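Local coordinates for protein 4-methyl-5(B-hydroxyethyl)-thiazole monophosphate biosynthesis enzyme (Vibrio cholerae O1 biovar El Tor, PDB 3OT1) that is of unknown function but belongs to the DJ-1/PfpI family and may act in thiazole monophosphate biosynthesis, at residues S20-T25 against Q51-V56; G82-F87 against C111-L116. One frame throughout, in Å; residues are numbered along the deposited sequence. Where two conformers were deposited one is given.

How the interactions relate
Interaction 1 comes first along the chain and is complete before interaction 2 opens; their centres lie about 13 Å apart. Interaction 1 joins the start of helix 22-34 to the loop between strands 49-51 and 57-59, whereas interaction 2 packs helix 81-88 against residues 111-116, which lead into helix 113-119 after strand 106-110, next to the middle strand of the mainly parallel sheet. The two meet where Glu-24 OE2 comes within 3.1 Å of Cys-111 SG, and Ser-20 also packs on Gly-83 and Phe-87. In DJ-1 relatives a glutamate and a cysteine on a nucleophile elbow are paired in this way, so both contacts probably border the active-site region.

Interaction 1. Residues S20-T25 against Q51-V56; sequences SEEMET and QGSRGV
Gly-52 lies against the carbonyl of Ser-20, its CA 3.3 Å from Ser-20 O. That oxygen also accepts from Ser-53 N at 2.9 Å, with an N-H...O angle of 160° although the donor sits above the carbonyl plane. Ser-53 OG, placed between its own backbone N and carbonyl carbon (chi1 64°), donates to Glu-22 OE1 at 2.7 Å and meets this oxygen nearly along its C-O axis. Gly-52 to Gly-55 form a type I beta turn in the connection of a small antiparallel hairpin, strands 49-51 and 57-59, and the Glu-22 carboxylate from the first turn of helix 22-34 gathers donors from this connection. Arg-54 N reaches Glu-22 OE2 at 2.8 Å from the syn side, 20° out of the carboxylate plane, and makes a weaker bond to OE1. Further out, Arg-54 NH1 donates to Ser-53 OG. The salt bridge from Arg-54 NH1 to Glu-21 OE1 is long and rests on charge alone; that oxygen has a stronger partner in a basic side chain of a neighbouring chain, while Glu-21 OE2 caps the helix through Glu-24 N. Beyond Gly-55, Val-56 N gives Glu-22 OE2 a second backbone bond, at 3.0 Å, leaving the buried oxygen gripped by two amides. Val-56 CB packs 3.6 Å from Glu-22 CG, across the bent glutamate chain.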
ATOM      1  N   SER A  20       2.831 -12.961   3.187  1.00  4.76           N
ATOM      2  CA  SER A  20       2.215 -12.163   2.150  1.00  4.15           C
ATOM      3  C   SER A  20       2.768 -10.743   2.161  1.00  4.13           C
ATOM      4  O   SER A  20       3.103 -10.195   3.217  1.00  5.07           O
ATOM      5  CB  SER A  20       0.694 -12.110   2.300  1.00  4.58           C
ATOM      6  OG  SER A  20       0.089 -13.373   2.047  1.00  5.51           O
ATOM      7  N   GLU A  21       2.864 -10.166   0.979  1.00  4.29           N
ATOM      8  CA  GLU A  21       3.351  -8.793   0.809  1.00  3.95           C
ATOM      9  C   GLU A  21       2.242  -7.857   1.294  1.00  4.09           C
ATOM     10  O   GLU A  21       1.152  -7.792   0.699  1.00  4.05           O
ATOM     11  CB  GLU A  21       3.759  -8.525  -0.624  1.00  4.54           C
ATOM     12  CG  GLU A  21       4.995  -7.638  -0.768  1.00  4.62           C
ATOM     13  CD  GLU A  21       4.835  -6.293  -0.158  1.00  5.45           C
ATOM     14  OE1 GLU A  21       5.863  -5.727   0.286  1.00  6.65           O
ATOM     15  OE2 GLU A  21       3.700  -5.788  -0.107  1.00  5.55           O
ATOM     16  N   GLU A  22       2.497  -7.207   2.419  1.00  4.25           N
ATOM     17  CA  GLU A  22       1.446  -6.468   3.101  1.00  3.96           C
ATOM     18  C   GLU A  22       1.012  -5.216   2.372  1.00  4.12           C
ATOM     19  O   GLU A  22      -0.166  -4.873   2.435  1.00  4.21           O
ATOM     20  CB  GLU A  22       1.833  -6.124   4.549  1.00  4.85           C
ATOM     21  CG  GLU A  22       3.206  -5.493   4.728  1.00  5.00           C
ATOM     22  CD  GLU A  22       4.268  -6.551   4.989  1.00  5.16           C
ATOM     23  OE1 GLU A  22       4.661  -7.216   4.020  1.00  5.54           O
ATOM     24  OE2 GLU A  22       4.681  -6.723   6.147  1.00  6.22           O
HETATM   25  N   MSE A  23       1.917  -4.491   1.708  1.00  4.11           N
HETATM   26  CA  MSE A  23       1.459  -3.299   0.984  0.50  4.90           C
HETATM   27  C   MSE A  23       0.645  -3.723  -0.231  1.00  4.42           C
HETATM   28  O   MSE A  23      -0.351  -3.080  -0.551  1.00  5.24           O
HETATM   29  CB  MSE A  23       2.557  -2.290   0.646  0.50  5.83           C
HETATM   30  CG  MSE A  23       3.320  -2.512  -0.618  0.50  7.76           C
HETATM   31 SE   MSE A  23       4.654  -1.119  -0.835  0.50 11.86          SE
HETATM   32  CE  MSE A  23       4.104  -0.148  -2.449  0.50 12.80           C
ATOM     33  N   GLU A  24       1.046  -4.790  -0.913  1.00  4.44           N
ATOM     34  CA  GLU A  24       0.202  -5.273  -2.000  1.00  4.33           C
ATOM     35  C   GLU A  24      -1.193  -5.623  -1.497  1.00  4.27           C
ATOM     36  O   GLU A  24      -2.202  -5.274  -2.089  1.00  4.57           O
ATOM     37  CB  GLU A  24       0.840  -6.493  -2.663  1.00  5.24           C
ATOM     38  CG  GLU A  24       2.148  -6.191  -3.365  1.00  5.63           C
ATOM     39  CD  GLU A  24       2.893  -7.412  -3.863  1.00  5.97           C
ATOM     40  OE1 GLU A  24       2.354  -8.528  -3.863  1.00  6.22           O
ATOM     41  OE2 GLU A  24       4.089  -7.216  -4.261  1.00  6.87           O
ATOM     42  N   THR A  25      -1.234  -6.377  -0.409  1.00  4.23           N
ATOM     43  CA  THR A  25      -2.494  -6.802   0.174  1.00  3.81           C
ATOM     44  C   THR A  25      -3.382  -5.614   0.512  1.00  4.37           C
ATOM     45  O   THR A  25      -4.560  -5.589   0.153  1.00  4.41           O
ATOM     46  CB  THR A  25      -2.245  -7.639   1.455  1.00  4.17           C
ATOM     47  OG1 THR A  25      -1.466  -8.800   1.133  1.00  4.47           O
ATOM     48  CG2 THR A  25      -3.555  -8.086   2.074  1.00  5.58           C
ATOM     49  N   GLN A  51       1.470 -12.766   9.835  1.00  6.25           N
ATOM     50  CA  GLN A  51       2.471 -11.717   9.771  1.00  6.41           C
ATOM     51  C   GLN A  51       2.952 -11.563   8.339  1.00  5.48           C
ATOM     52  O   GLN A  51       3.399 -12.527   7.708  1.00  6.31           O
ATOM     53  CB  GLN A  51       3.626 -12.012  10.709  1.00  7.61           C
ATOM     54  CG  GLN A  51       4.487 -10.807  10.916  1.00  9.49           C
ATOM     55  CD  GLN A  51       5.390 -10.884  12.118  1.00 12.90           C
ATOM     56  OE1 GLN A  51       5.847 -11.964  12.526  1.00 14.32           O
ATOM     57  NE2 GLN A  51       5.665  -9.717  12.702  1.00 12.09           N
ATOM     58  N   GLY A  52       2.818 -10.355   7.798  1.00  5.68           N
ATOM     59  CA  GLY A  52       3.290 -10.057   6.477  1.00  5.44           C
ATOM     60  C   GLY A  52       4.800 -10.133   6.350  1.00  5.30           C
ATOM     61  O   GLY A  52       5.538 -10.248   7.330  1.00  6.72           O
ATOM     62  N   SER A  53       5.242 -10.072   5.102  1.00  5.62           N
ATOM     63  CA  SER A  53       6.648 -10.218   4.758  1.00  5.78           C
ATOM     64  C   SER A  53       7.584  -9.239   5.445  1.00  5.57           C
ATOM     65  O   SER A  53       8.743  -9.572   5.656  1.00  7.13           O
ATOM     66  CB  SER A  53       6.780 -10.103   3.235  1.00  5.59           C
ATOM     67  OG  SER A  53       6.404  -8.822   2.736  1.00  5.43           O
ATOM     68  N   ARG A  54       7.098  -8.043   5.740  1.00  5.15           N
ATOM     69  CA  ARG A  54       7.880  -6.990   6.404  1.00  5.32           C
ATOM     70  C   ARG A  54       7.392  -6.726   7.823  1.00  6.32           C
ATOM     71  O   ARG A  54       7.613  -5.659   8.386  1.00  7.44           O
ATOM     72  CB  ARG A  54       7.915  -5.708   5.565  1.00  5.39           C
ATOM     73  CG  ARG A  54       8.980  -5.691   4.462  1.00  5.31           C
ATOM     74  CD  ARG A  54       8.666  -6.654   3.342  1.00  5.41           C
ATOM     75  NE  ARG A  54       9.720  -6.716   2.348  1.00  5.20           N
ATOM     76  CZ  ARG A  54       9.647  -7.458   1.256  1.00  5.61           C
ATOM     77  NH1 ARG A  54       8.532  -8.113   0.980  1.00  5.92           N
ATOM     78  NH2 ARG A  54      10.672  -7.527   0.433  1.00  6.62           N
ATOM     79  N   GLY A  55       6.718  -7.706   8.393  1.00  6.54           N
ATOM     80  CA  GLY A  55       6.384  -7.696   9.800  1.00  7.20           C
ATOM     81  C   GLY A  55       4.998  -7.172  10.125  1.00  6.29           C
ATOM     82  O   GLY A  55       4.588  -7.257  11.279  1.00  8.18           O
ATOM     83  N   VAL A  56       4.281  -6.625   9.149  1.00  5.89           N
ATOM     84  CA  VAL A  56       2.992  -6.010   9.418  1.00  5.87           C
ATOM     85  C   VAL A  56       1.949  -7.109   9.613  1.00  5.56           C
ATOM     86  O   VAL A  56       1.789  -7.978   8.742  1.00  5.96           O
ATOM     87  CB  VAL A  56       2.590  -5.050   8.273  1.00  5.71           C
ATOM     88  CG1 VAL A  56       1.169  -4.518   8.483  1.00  7.21           C
ATOM     89  CG2 VAL A  56       3.586  -3.904   8.180  1.00  7.20           C
TER

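Interaction 2. Residues G82-F87 against C111-L116; sequences GGAQAF and CATPAL
The Phe-87 ring meets Thr-113 obliquely, with CD2 4.1 Å from Thr-113 OG1, while one face of the ring carries Gly-83 O from the preceding helical turn, 3.4 Å above the plane and displaced toward the rim. The second flat group, the Gln-85 carboxamide, is modelled in two conformers; in the one described it crosses the Leu-116 side chain at an angle, a bend at chi2 bringing NE2 to 3.8 Å from Leu-116 CD1.

Between these two groups sits Ala-84, whose CA-CB bond points at the opposing segment. Its methyl touches three neighbours: Thr-113 OG1 at 3.5 Å, Ala-112 CB at 3.9 Å and Leu-116 CB at 4.0 Å. The CA atoms of Ala-84 and Thr-113 are 4.9 Å apart, a close approach consistent with the small Ala-84 methyl at the interface. Thr-113 OG1 lies anti to its carbonyl carbon (chi1 -67°) and is hydrogen-bonded to Pro-78 O, so the hydroxyl beside the alanine methyl is satisfied from the loop after strand 74-77.

Cys-111, just ahead of this packing, has phi 65° and psi -126°, the strained backbone of a nucleophile elbow as found in the glutaminase-like DJ-1 superfamily. The contact thus sets helix 81-88 beside the helix that leaves this probable elbow. In the same Gln-85 conformer a water donates to both Gln-85 OE1 and Leu-116 O, near the wider, pi-type turn at 114-116, a bridge that is doubtful as a constant feature.

No direct hydrogen bond crosses between the segments, which implies that largely apolar packing centred on the Ala-84 methyl unites them, with the Thr-113 hydroxyl bonded to Pro-78 O rather than across the contact and a water link at the margin in one conformer of Gln-85.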
ATOM      1  N   GLY A  82       7.302 -15.584   0.515  1.00  6.84           N
ATOM      2  CA  GLY A  82       6.808 -16.537   1.505  1.00  7.07           C
ATOM      3  C   GLY A  82       5.305 -16.772   1.410  1.00  6.75           C
ATOM      4  O   GLY A  82       4.814 -17.886   1.583  1.00  8.03           O
ATOM      5  N   GLY A  83       4.554 -15.711   1.172  1.00  5.98           N
ATOM      6  CA  GLY A  83       3.109 -15.805   1.035  1.00  6.26           C
ATOM      7  C   GLY A  83       2.709 -16.620  -0.185  1.00  6.14           C
ATOM      8  O   GLY A  83       1.827 -17.474  -0.096  1.00  5.96           O
ATOM      9  N   ALA A  84       3.349 -16.364  -1.321  1.00  5.96           N
ATOM     10  CA  ALA A  84       3.068 -17.137  -2.528  1.00  6.27           C
ATOM     11  C   ALA A  84       3.383 -18.611  -2.305  1.00  6.64           C
ATOM     12  O   ALA A  84       2.647 -19.491  -2.755  1.00  7.53           O
ATOM     13  CB  ALA A  84       3.840 -16.608  -3.694  1.00  7.35           C
ATOM     14  N   GLN A  85       4.473 -18.911  -1.597  1.00  6.89           N
ATOM     15  CA  GLN A  85       4.820 -20.315  -1.312  0.64  7.63           C
ATOM     16  C   GLN A  85       3.755 -20.942  -0.412  1.00  7.50           C
ATOM     17  O   GLN A  85       3.367 -22.089  -0.583  1.00  8.61           O
ATOM     18  CB  GLN A  85       6.203 -20.433  -0.657  0.65  8.62           C
ATOM     19  CG  GLN A  85       7.387 -20.053  -1.541  0.65  9.28           C
ATOM     20  CD  GLN A  85       7.707 -21.066  -2.626  0.65 12.53           C
ATOM     21  OE1 GLN A  85       6.878 -21.893  -2.977  0.65 15.34           O
ATOM     22  NE2 GLN A  85       8.912 -20.988  -3.176  0.65 14.41           N
ATOM     23  N   ALA A  86       3.283 -20.184   0.574  1.00  7.01           N
ATOM     24  CA  ALA A  86       2.214 -20.664   1.445  1.00  7.37           C
ATOM     25  C   ALA A  86       0.945 -20.956   0.647  1.00  7.53           C
ATOM     26  O   ALA A  86       0.262 -21.956   0.892  1.00  8.65           O
ATOM     27  CB  ALA A  86       1.918 -19.674   2.563  1.00  8.37           C
ATOM     28  N   PHE A  87       0.625 -20.108  -0.325  1.00  6.80           N
ATOM     29  CA  PHE A  87      -0.501 -20.350  -1.208  1.00  6.58           C
ATOM     30  C   PHE A  87      -0.306 -21.645  -2.003  1.00  7.29           C
ATOM     31  O   PHE A  87      -1.231 -22.452  -2.145  1.00  8.06           O
ATOM     32  CB  PHE A  87      -0.690 -19.181  -2.181  1.00  6.52           C
ATOM     33  CG  PHE A  87      -1.238 -17.882  -1.582  1.00  5.73           C
ATOM     34  CD1 PHE A  87      -1.715 -17.768  -0.291  1.00  6.22           C
ATOM     35  CD2 PHE A  87      -1.280 -16.754  -2.390  1.00  5.53           C
ATOM     36  CE1 PHE A  87      -2.215 -16.555   0.170  1.00  6.10           C
ATOM     37  CE2 PHE A  87      -1.777 -15.560  -1.925  1.00  6.05           C
ATOM     38  CZ  PHE A  87      -2.238 -15.458  -0.644  1.00  4.94           C
ATOM     39  N   CYS A 111       2.772 -10.111  -8.405  1.00  5.85           N
ATOM     40  CA  CYS A 111       4.099 -10.318  -7.859  1.00  6.43           C
ATOM     41  C   CYS A 111       4.574 -11.775  -7.986  1.00  6.45           C
ATOM     42  O   CYS A 111       4.592 -12.305  -9.089  1.00  6.75           O
ATOM     43  CB  CYS A 111       4.046  -9.773  -6.414  1.00  7.43           C
ATOM     44  SG  CYS A 111       5.482  -9.765  -5.391  1.00  9.23           S
ATOM     45  N   ALA A 112       4.983 -12.415  -6.896  1.00  6.49           N
ATOM     46  CA  ALA A 112       5.500 -13.776  -6.974  1.00  7.57           C
ATOM     47  C   ALA A 112       4.428 -14.809  -7.303  1.00  6.49           C
ATOM     48  O   ALA A 112       4.743 -15.917  -7.727  1.00  7.26           O
ATOM     49  CB  ALA A 112       6.214 -14.161  -5.660  1.00  8.46           C
ATOM     50  N   THR A 113       3.169 -14.496  -7.036  1.00  5.71           N
ATOM     51  CA  THR A 113       2.137 -15.510  -7.069  1.00  5.94           C
ATOM     52  C   THR A 113       1.920 -16.174  -8.427  1.00  6.02           C
ATOM     53  O   THR A 113       1.786 -17.376  -8.476  1.00  6.32           O
ATOM     54  CB  THR A 113       0.863 -14.948  -6.421  1.00  6.14           C
ATOM     55  OG1 THR A 113       1.160 -14.757  -5.033  1.00  6.64           O
ATOM     56  CG2 THR A 113      -0.307 -15.873  -6.587  1.00  7.15           C
ATOM     57  N   PRO A 114       1.888 -15.412  -9.530  1.00  5.98           N
ATOM     58  CA  PRO A 114       1.688 -16.122 -10.820  1.00  6.41           C
ATOM     59  C   PRO A 114       2.820 -17.120 -11.091  1.00  7.40           C
ATOM     60  O   PRO A 114       2.574 -18.148 -11.725  1.00  9.17           O
ATOM     61  CB  PRO A 114       1.654 -14.986 -11.849  1.00  6.47           C
ATOM     62  CG  PRO A 114       1.123 -13.792 -11.051  1.00  6.36           C
ATOM     63  CD  PRO A 114       1.807 -13.960  -9.703  1.00  5.98           C
ATOM     64  N   ALA A 115       4.040 -16.818 -10.656  1.00  6.95           N
ATOM     65  CA  ALA A 115       5.190 -17.721 -10.835  1.00  7.78           C
ATOM     66  C   ALA A 115       5.157 -18.899  -9.864  1.00  8.12           C
ATOM     67  O   ALA A 115       5.214 -20.065 -10.276  1.00 10.70           O
ATOM     68  CB  ALA A 115       6.482 -16.938 -10.692  1.00  9.11           C
ATOM     69  N   LEU A 116       5.092 -18.607  -8.567  1.00  7.14           N
ATOM     70  CA  LEU A 116       5.242 -19.631  -7.546  1.00  7.82           C
ATOM     71  C   LEU A 116       3.981 -20.431  -7.272  1.00  8.12           C
ATOM     72  O   LEU A 116       4.076 -21.533  -6.706  1.00  9.38           O
ATOM     73  CB  LEU A 116       5.785 -19.038  -6.250  1.00  7.87           C
ATOM     74  CG  LEU A 116       7.166 -18.399  -6.358  1.00  9.53           C
ATOM     75  CD1 LEU A 116       7.631 -17.924  -4.979  1.00 10.07           C
ATOM     76  CD2 LEU A 116       8.184 -19.347  -6.987  1.00 13.05           C
TER
HETATM   77  O   HOH W   1       6.095 -22.924  -5.537  1.00 17.10           O